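Local coordinates for protein putative 6-phosphogluconolactonase (Neisseria gonorrhoeae, PDB 3LHI) that probably hydrolyses 6-phosphogluconolactone to 6-phosphogluconate, the second step in the oxidative stage of the pentose phosphate pathway, at residues D69-P74 / H173-M178; A39-R44 / L131-G136. All blocks are in the same frame, centred on the assembly; numbering follows the deposited sequence.

Interaction 1: residues D69-P74 / H173-M178; sequences DERIVP and HERISM
An antiparallel pair of strands, 69-71 and 175-178, joins the parallel part of the central sheet to its antiparallel margin, and Glu-70 and Ile-176 form its hydrogen-bonded pair. Glu-70 N gives to Ile-176 O at 2.8 Å, and Ile-176 N returns a bond to Glu-70 O. Next along, Ile-72 N reaches Glu-174 O at 2.8 Å, while Ile-72 itself centres an inverse gamma turn in which Val-73 N bonds weakly to Arg-71 O. Asp-69, Arg-71 and Arg-175 share one face of this ladder in this member of the glucosamine-6-phosphate isomerase/6-phosphogluconolactonase family. There Arg-71 NE lies over the guanidinium face of Arg-175, 3.6 Å from its NH1, with the two planes 59° apart. One water accepts from both Arg-71 NH2 and Arg-175 NH1 and so bridges the guanidinium groups; Arg-71 NH1 also bonds to Asp-79 O, and Arg-175 NH2 to Pro-172 O. The Asp-69 carboxylate lies nearly coplanar with the Arg-175 guanidinium, but OD2 is 4.1 Å from NH1, and Ser-143 OG bonds to both atoms. From the turn's last residue, Val-73 CG1, set beside its own backbone N (chi1 -65°), lies over one face of the His-173 ring, a CH-pi contact 3.7 Å from its centroid.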
ATOM      1  N   ASP A  69       3.551   0.946   3.140  1.00  9.77           N
ATOM      2  CA  ASP A  69       4.155   1.941   3.988  1.00 10.16           C
ATOM      3  C   ASP A  69       3.852   1.585   5.430  1.00 10.48           C
ATOM      4  O   ASP A  69       2.872   0.885   5.706  1.00 11.20           O
ATOM      5  CB  ASP A  69       3.739   3.390   3.664  1.00 10.80           C
ATOM      6  CG  ASP A  69       2.304   3.680   3.963  1.00 12.49           C
ATOM      7  OD1 ASP A  69       1.435   2.967   3.455  1.00 17.17           O
ATOM      8  OD2 ASP A  69       2.027   4.670   4.674  1.00 13.56           O
ATOM      9  N   GLU A  70       4.701   2.065   6.340  1.00 10.15           N
ATOM     10  CA  GLU A  70       4.531   1.774   7.761  1.00 10.11           C
ATOM     11  C   GLU A  70       4.970   2.954   8.573  1.00 10.43           C
ATOM     12  O   GLU A  70       5.876   3.709   8.207  1.00 11.77           O
ATOM     13  CB  GLU A  70       5.273   0.500   8.135  1.00 11.68           C
ATOM     14  CG  GLU A  70       5.254   0.067   9.596  1.00 11.52           C
ATOM     15  CD  GLU A  70       3.880  -0.181  10.210  1.00 11.87           C
ATOM     16  OE1 GLU A  70       3.060   0.738  10.204  1.00 12.08           O
ATOM     17  OE2 GLU A  70       3.655  -1.286  10.699  1.00 14.15           O
ATOM     18  N   ARG A  71       4.295   3.143   9.708  1.00 10.76           N
ATOM     19  CA  ARG A  71       4.692   4.090  10.741  1.00 10.12           C
ATOM     20  C   ARG A  71       5.770   3.462  11.558  1.00 10.78           C
ATOM     21  O   ARG A  71       5.677   2.279  11.960  1.00 12.07           O
ATOM     22  CB  ARG A  71       3.467   4.441  11.606  1.00 11.28           C
ATOM     23  CG  ARG A  71       2.346   5.193  10.942  1.00 11.96           C
ATOM     24  CD  ARG A  71       1.508   4.384   9.979  1.00 12.73           C
ATOM     25  NE  ARG A  71       0.434   5.180   9.435  1.00 12.55           N
ATOM     26  CZ  ARG A  71      -0.677   5.501  10.100  1.00 14.11           C
ATOM     27  NH1 ARG A  71      -0.928   4.995  11.295  1.00 14.43           N
ATOM     28  NH2 ARG A  71      -1.565   6.258   9.483  1.00 17.17           N
ATOM     29  N   ILE A  72       6.836   4.227  11.823  1.00 11.53           N
ATOM     30  CA  ILE A  72       7.973   3.707  12.587  1.00 12.11           C
ATOM     31  C   ILE A  72       7.637   3.861  14.064  1.00 12.70           C
ATOM     32  O   ILE A  72       8.002   4.838  14.717  1.00 14.34           O
ATOM     33  CB  ILE A  72       9.305   4.357  12.188  1.00 12.80           C
ATOM     34  CG1 ILE A  72       9.551   4.151  10.678  1.00 13.04           C
ATOM     35  CG2 ILE A  72      10.402   3.757  13.020  1.00 14.04           C
ATOM     36  CD1 ILE A  72      10.855   4.785  10.138  1.00 15.74           C
ATOM     37  N   VAL A  73       6.873   2.885  14.513  1.00 12.68           N
ATOM     38  CA  VAL A  73       6.371   2.704  15.878  1.00 12.97           C
ATOM     39  C   VAL A  73       6.385   1.226  16.144  1.00 13.39           C
ATOM     40  O   VAL A  73       6.393   0.418  15.221  1.00 13.48           O
ATOM     41  CB  VAL A  73       4.921   3.260  16.047  1.00 15.11           C
ATOM     42  CG1 VAL A  73       4.866   4.799  15.848  1.00 17.42           C
ATOM     43  CG2 VAL A  73       3.899   2.528  15.195  1.00 14.52           C
ATOM     44  N   PRO A  74       6.393   0.818  17.432  1.00 13.96           N
ATOM     45  CA  PRO A  74       6.377  -0.608  17.695  1.00 12.82           C
ATOM     46  C   PRO A  74       5.156  -1.300  17.066  1.00 11.72           C
ATOM     47  O   PRO A  74       4.117  -0.675  16.898  1.00 12.98           O
ATOM     48  CB  PRO A  74       6.323  -0.679  19.211  1.00 15.28           C
ATOM     49  CG  PRO A  74       7.029   0.578  19.621  1.00 16.35           C
ATOM     50  CD  PRO A  74       6.580   1.623  18.649  1.00 13.95           C
ATOM     51  N   HIS A 173       4.567  10.552  12.986  1.00 13.67           N
ATOM     52  CA  HIS A 173       5.438   9.407  12.946  1.00 12.98           C
ATOM     53  C   HIS A 173       6.324   9.411  11.690  1.00 11.79           C
ATOM     54  O   HIS A 173       5.867   9.620  10.590  1.00 12.82           O
ATOM     55  CB  HIS A 173       4.698   8.068  13.019  1.00 13.13           C
ATOM     56  CG  HIS A 173       3.731   7.961  14.151  1.00 14.24           C
ATOM     57  ND1 HIS A 173       4.128   8.123  15.475  1.00 15.93           N
ATOM     58  CD2 HIS A 173       2.393   7.717  14.168  1.00 14.50           C
ATOM     59  CE1 HIS A 173       3.054   7.947  16.248  1.00 15.55           C
ATOM     60  NE2 HIS A 173       1.991   7.730  15.486  1.00 15.97           N
ATOM     61  N   GLU A 174       7.587   9.131  11.896  1.00 12.58           N
ATOM     62  CA  GLU A 174       8.486   8.814  10.787  1.00 12.07           C
ATOM     63  C   GLU A 174       7.922   7.588  10.107  1.00 11.97           C
ATOM     64  O   GLU A 174       7.295   6.738  10.750  1.00 12.10           O
ATOM     65  CB  GLU A 174       9.906   8.558  11.294  1.00 13.18           C
ATOM     66  CG  GLU A 174      10.506   9.686  12.085  1.00 14.33           C
ATOM     67  CD  GLU A 174      10.520  10.987  11.331  1.00 15.23           C
ATOM     68  OE1 GLU A 174      10.861  10.987  10.122  1.00 15.58           O
ATOM     69  OE2 GLU A 174      10.211  12.069  11.928  1.00 18.60           O
ATOM     70  N   ARG A 175       8.164   7.485   8.803  1.00 11.32           N
ATOM     71  CA  ARG A 175       7.605   6.425   7.992  1.00 10.46           C
ATOM     72  C   ARG A 175       8.659   5.694   7.191  1.00 10.65           C
ATOM     73  O   ARG A 175       9.721   6.277   6.829  1.00 11.59           O
ATOM     74  CB  ARG A 175       6.628   7.020   6.963  1.00 10.49           C
ATOM     75  CG  ARG A 175       5.586   7.972   7.513  1.00 11.56           C
ATOM     76  CD  ARG A 175       4.691   7.311   8.528  1.00 11.60           C
ATOM     77  NE  ARG A 175       3.657   8.214   9.067  1.00 11.61           N
ATOM     78  CZ  ARG A 175       2.466   8.388   8.540  1.00 12.00           C
ATOM     79  NH1 ARG A 175       2.073   7.702   7.456  1.00 12.05           N
ATOM     80  NH2 ARG A 175       1.608   9.206   9.149  1.00 12.78           N
ATOM     81  N   ILE A 176       8.310   4.484   6.801  0.50 10.63           N
ATOM     82  CA  ILE A 176       9.032   3.766   5.778  0.50 10.32           C
ATOM     83  C   ILE A 176       8.019   3.515   4.664  0.50 10.85           C
ATOM     84  O   ILE A 176       6.939   2.980   4.934  0.50 10.26           O
ATOM     85  CB  ILE A 176       9.744   2.490   6.323  0.50 11.34           C
ATOM     86  CG1 ILE A 176      10.442   1.738   5.188  0.50 12.64           C
ATOM     87  CG2 ILE A 176       8.800   1.581   7.134  0.50 14.81           C
ATOM     88  CD1 ILE A 176      11.162   0.504   5.677  0.50 16.27           C
ATOM     89  N   SER A 177       8.373   3.904   3.426  1.00 10.40           N
ATOM     90  CA  SER A 177       7.480   3.860   2.263  1.00 10.58           C
ATOM     91  C   SER A 177       8.112   3.146   1.110  1.00 10.12           C
ATOM     92  O   SER A 177       9.310   3.276   0.832  1.00 11.15           O
ATOM     93  CB  SER A 177       7.135   5.235   1.794  1.00 11.04           C
ATOM     94  OG  SER A 177       6.107   5.280   0.838  1.00 11.42           O
HETATM   95  N   MSE A 178       7.275   2.426   0.366  1.00 10.03           N
HETATM   96  CA  MSE A 178       7.661   2.100  -1.002  1.00 10.03           C
HETATM   97  C   MSE A 178       7.950   3.410  -1.756  1.00 10.84           C
HETATM   98  O   MSE A 178       7.295   4.452  -1.590  1.00 10.94           O
HETATM   99  CB  MSE A 178       6.531   1.354  -1.687  1.00 10.30           C
HETATM  100  CG  MSE A 178       6.405  -0.111  -1.293  1.00 11.26           C
HETATM  101 SE   MSE A 178       4.973  -1.071  -2.123  0.75 11.58          SE
HETATM  102  CE  MSE A 178       5.711  -1.263  -3.866  1.00 10.92           C
TER
HETATM  103  O   HOH W   1      -0.890   7.731   6.977  1.00 23.62           O
HETATM  104  O   HOH W   2       8.367   7.577  14.350  1.00 18.22           O

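Interaction 2: residues A39-R44 / L131-G136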
ATOM      1  N   ALA A  39       1.134  -6.284  -1.428  1.00 10.00           N
ATOM      2  CA  ALA A  39       1.419  -5.160  -0.533  1.00  9.93           C
ATOM      3  C   ALA A  39       0.102  -4.394  -0.362  1.00  9.51           C
ATOM      4  O   ALA A  39      -0.584  -4.076  -1.331  1.00 10.96           O
ATOM      5  CB  ALA A  39       2.533  -4.243  -1.121  1.00 10.91           C
ATOM      6  N   VAL A  40      -0.245  -4.104   0.900  1.00  9.60           N
ATOM      7  CA  VAL A  40      -1.449  -3.358   1.225  1.00 10.36           C
ATOM      8  C   VAL A  40      -1.111  -2.067   1.975  1.00  9.03           C
ATOM      9  O   VAL A  40      -0.058  -1.936   2.588  1.00 10.55           O
ATOM     10  CB  VAL A  40      -2.432  -4.223   2.076  1.00  9.73           C
ATOM     11  CG1 VAL A  40      -2.807  -5.517   1.298  1.00 12.09           C
ATOM     12  CG2 VAL A  40      -1.840  -4.568   3.457  1.00 10.90           C
ATOM     13  N   SER A  41      -2.085  -1.163   1.925  1.00 10.73           N
ATOM     14  CA  SER A  41      -2.016   0.105   2.639  1.00 11.27           C
ATOM     15  C   SER A  41      -2.893   0.056   3.890  1.00 12.06           C
ATOM     16  O   SER A  41      -3.840  -0.738   3.966  1.00 12.95           O
ATOM     17  CB  SER A  41      -2.400   1.251   1.708  1.00 12.05           C
ATOM     18  OG  SER A  41      -1.493   1.341   0.614  1.00 12.61           O
ATOM     19  N   GLY A  42      -2.633   0.966   4.829  1.00 14.68           N
ATOM     20  CA  GLY A  42      -3.344   0.999   6.090  1.00 14.21           C
ATOM     21  C   GLY A  42      -4.419   2.038   6.126  1.00 14.55           C
ATOM     22  O   GLY A  42      -5.040   2.383   5.133  1.00 15.93           O
ATOM     23  N   GLY A  43      -4.732   2.517   7.338  1.00 18.01           N
ATOM     24  CA  GLY A  43      -5.929   3.302   7.546  1.00 19.20           C
ATOM     25  C   GLY A  43      -7.199   2.489   7.662  1.00 19.23           C
ATOM     26  O   GLY A  43      -7.175   1.241   7.566  1.00 17.90           O
ATOM     27  N   ARG A  44      -8.329   3.196   7.768  1.00 19.38           N
ATOM     28  CA  ARG A  44      -9.661   2.548   7.872  1.00 16.87           C
ATOM     29  C   ARG A  44     -10.298   2.128   6.605  1.00 18.31           C
ATOM     30  O   ARG A  44     -11.064   1.129   6.591  1.00 20.26           O
ATOM     31  CB  ARG A  44     -10.659   3.501   8.570  1.00 18.52           C
ATOM     32  CG  ARG A  44     -10.183   3.901   9.895  1.00 19.60           C
ATOM     33  CD  ARG A  44     -10.026   2.811  10.944  1.00 21.34           C
ATOM     34  NE  ARG A  44     -11.237   1.987  11.034  1.00 18.05           N
ATOM     35  CZ  ARG A  44     -11.341   0.913  11.829  1.00 20.38           C
ATOM     36  NH1 ARG A  44     -10.352   0.506  12.615  1.00 17.21           N
ATOM     37  NH2 ARG A  44     -12.468   0.214  11.788  1.00 16.43           N
ATOM     38  N   LEU A 131      -0.400  -4.590  -5.547  1.00 10.16           N
ATOM     39  CA  LEU A 131      -0.305  -3.491  -4.570  1.00 10.11           C
ATOM     40  C   LEU A 131      -1.660  -2.823  -4.472  1.00 10.81           C
ATOM     41  O   LEU A 131      -2.280  -2.519  -5.494  1.00 11.74           O
ATOM     42  CB  LEU A 131       0.741  -2.483  -5.061  1.00 11.11           C
ATOM     43  CG  LEU A 131       0.768  -1.116  -4.397  1.00 11.60           C
ATOM     44  CD1 LEU A 131       1.147  -1.188  -2.884  1.00 11.19           C
ATOM     45  CD2 LEU A 131       1.778  -0.210  -5.147  1.00 12.77           C
ATOM     46  N   ILE A 132      -2.148  -2.601  -3.251  0.50 10.88           N
ATOM     47  CA  ILE A 132      -3.315  -1.736  -3.051  0.50 10.60           C
ATOM     48  C   ILE A 132      -2.857  -0.482  -2.295  0.50 11.05           C
ATOM     49  O   ILE A 132      -2.323  -0.539  -1.176  0.50 11.81           O
ATOM     50  CB  ILE A 132      -4.524  -2.391  -2.334  0.50 11.85           C
ATOM     51  CG1 ILE A 132      -4.960  -3.694  -3.009  0.50 11.04           C
ATOM     52  CG2 ILE A 132      -5.707  -1.385  -2.280  0.50 12.40           C
ATOM     53  CD1 ILE A 132      -4.158  -4.881  -2.612  0.50 12.60           C
ATOM     54  N   LEU A 133      -3.053   0.634  -2.988  1.00 11.38           N
ATOM     55  CA  LEU A 133      -2.800   1.975  -2.502  1.00 12.49           C
ATOM     56  C   LEU A 133      -4.052   2.610  -1.922  1.00 11.02           C
ATOM     57  O   LEU A 133      -5.179   2.186  -2.233  1.00 12.46           O
ATOM     58  CB  LEU A 133      -2.294   2.843  -3.654  1.00 12.55           C
ATOM     59  CG  LEU A 133      -0.903   2.514  -4.203  1.00 12.22           C
ATOM     60  CD1 LEU A 133      -0.598   3.368  -5.417  1.00 14.94           C
ATOM     61  CD2 LEU A 133       0.137   2.689  -3.108  1.00 14.16           C
ATOM     62  N   GLY A 134      -3.854   3.593  -1.065  1.00 11.39           N
ATOM     63  CA  GLY A 134      -4.872   4.522  -0.697  1.00 12.82           C
ATOM     64  C   GLY A 134      -4.408   5.926  -1.049  1.00 13.77           C
ATOM     65  O   GLY A 134      -3.353   6.110  -1.651  1.00 13.54           O
HETATM   66  N   MSE A 135      -5.211   6.925  -0.729  1.00 12.86           N
HETATM   67  CA  MSE A 135      -4.863   8.316  -0.993  1.00 13.49           C
HETATM   68  C   MSE A 135      -5.376   9.191   0.127  1.00 13.48           C
HETATM   69  O   MSE A 135      -6.555   9.064   0.509  1.00 15.85           O
HETATM   70  CB  MSE A 135      -5.440   8.743  -2.324  1.00 14.60           C
HETATM   71  CG  MSE A 135      -5.030  10.170  -2.766  1.00 14.78           C
HETATM   72 SE   MSE A 135      -6.181  10.832  -4.165  0.75 15.40          SE
HETATM   73  CE  MSE A 135      -7.693  11.132  -3.009  1.00 17.74           C
ATOM     74  N   GLY A 136      -4.550  10.093   0.632  1.00 14.54           N
ATOM     75  CA  GLY A 136      -5.009  11.063   1.614  1.00 14.42           C
ATOM     76  C   GLY A 136      -5.725  12.244   0.967  1.00 14.62           C
ATOM     77  O   GLY A 136      -5.730  12.432  -0.255  1.00 15.21           O
TER
HETATM   78  O   HOH W   3      -1.230   4.047   0.107  1.00 13.63           O
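Strands 36-40 and 130-133 run parallel, their touching ends only 5° apart in direction, and Ala-39 pairs with Leu-131. Ile-132 N bonds to Ala-39 O at 2.9 Å, nearly in line with the carbonyl, and Leu-131 CA adds a CA-H...O contact to the same oxygen. As the chains leave the ladder, the side chain of Ser-41 takes up the bonding: its OG gives a hydrogen bond to Ile-132 O at 2.7 Å, using a lone pair in the carbonyl plane. With OG beside the backbone N (chi1 -62°), the hydroxyl leans across to the partner strand and also receives a bond from a water at 2.8 Å. That water accepts from Gly-134 N, bridging the two segments where they diverge. Apolar contacts flank the ladder: Ala-39 CB meets Leu-131 CD1 at 3.8 Å, whereas Val-40 and Ile-132 lie side by side, CG1 of the valine 4.2 Å from CD1 in one of the two conformers of Ile-132. Val-40 packs on Phe-50 and Ile-132 on Phe-49, both from helix 47-54. In the sheet, strand 63-71 borders 36-40 through Val-40, and strand 188-194 borders 130-133 through Leu-131, an all-parallel run of four strands as in a Rossmann-like core.

Interactions 1 and 2 belong to one sheet, their centres about 13 Å apart, with strand 63-71 common ground: it pairs parallel with strand 36-40 and antiparallel with strand 175-178. They touch through selenomethionine Met-178, which replaces methionine: its SE lies 3.9 Å from Leu-131 CD1 and 4.1 Å from Ala-39 CB, on the face that carries Ala-39 and Leu-131. The segments alternate along the chain, so the two long-range pairings are interleaved. Interaction 2 lies near the chain's centre, interaction 1 about 12 Å from it. Segments 39-44, 131-136 and 69-74 all run off the C-terminal ends of parallel strands, the edge where active sites of Rossmann-like folds commonly lie, and 173-174 enter the antiparallel strand there.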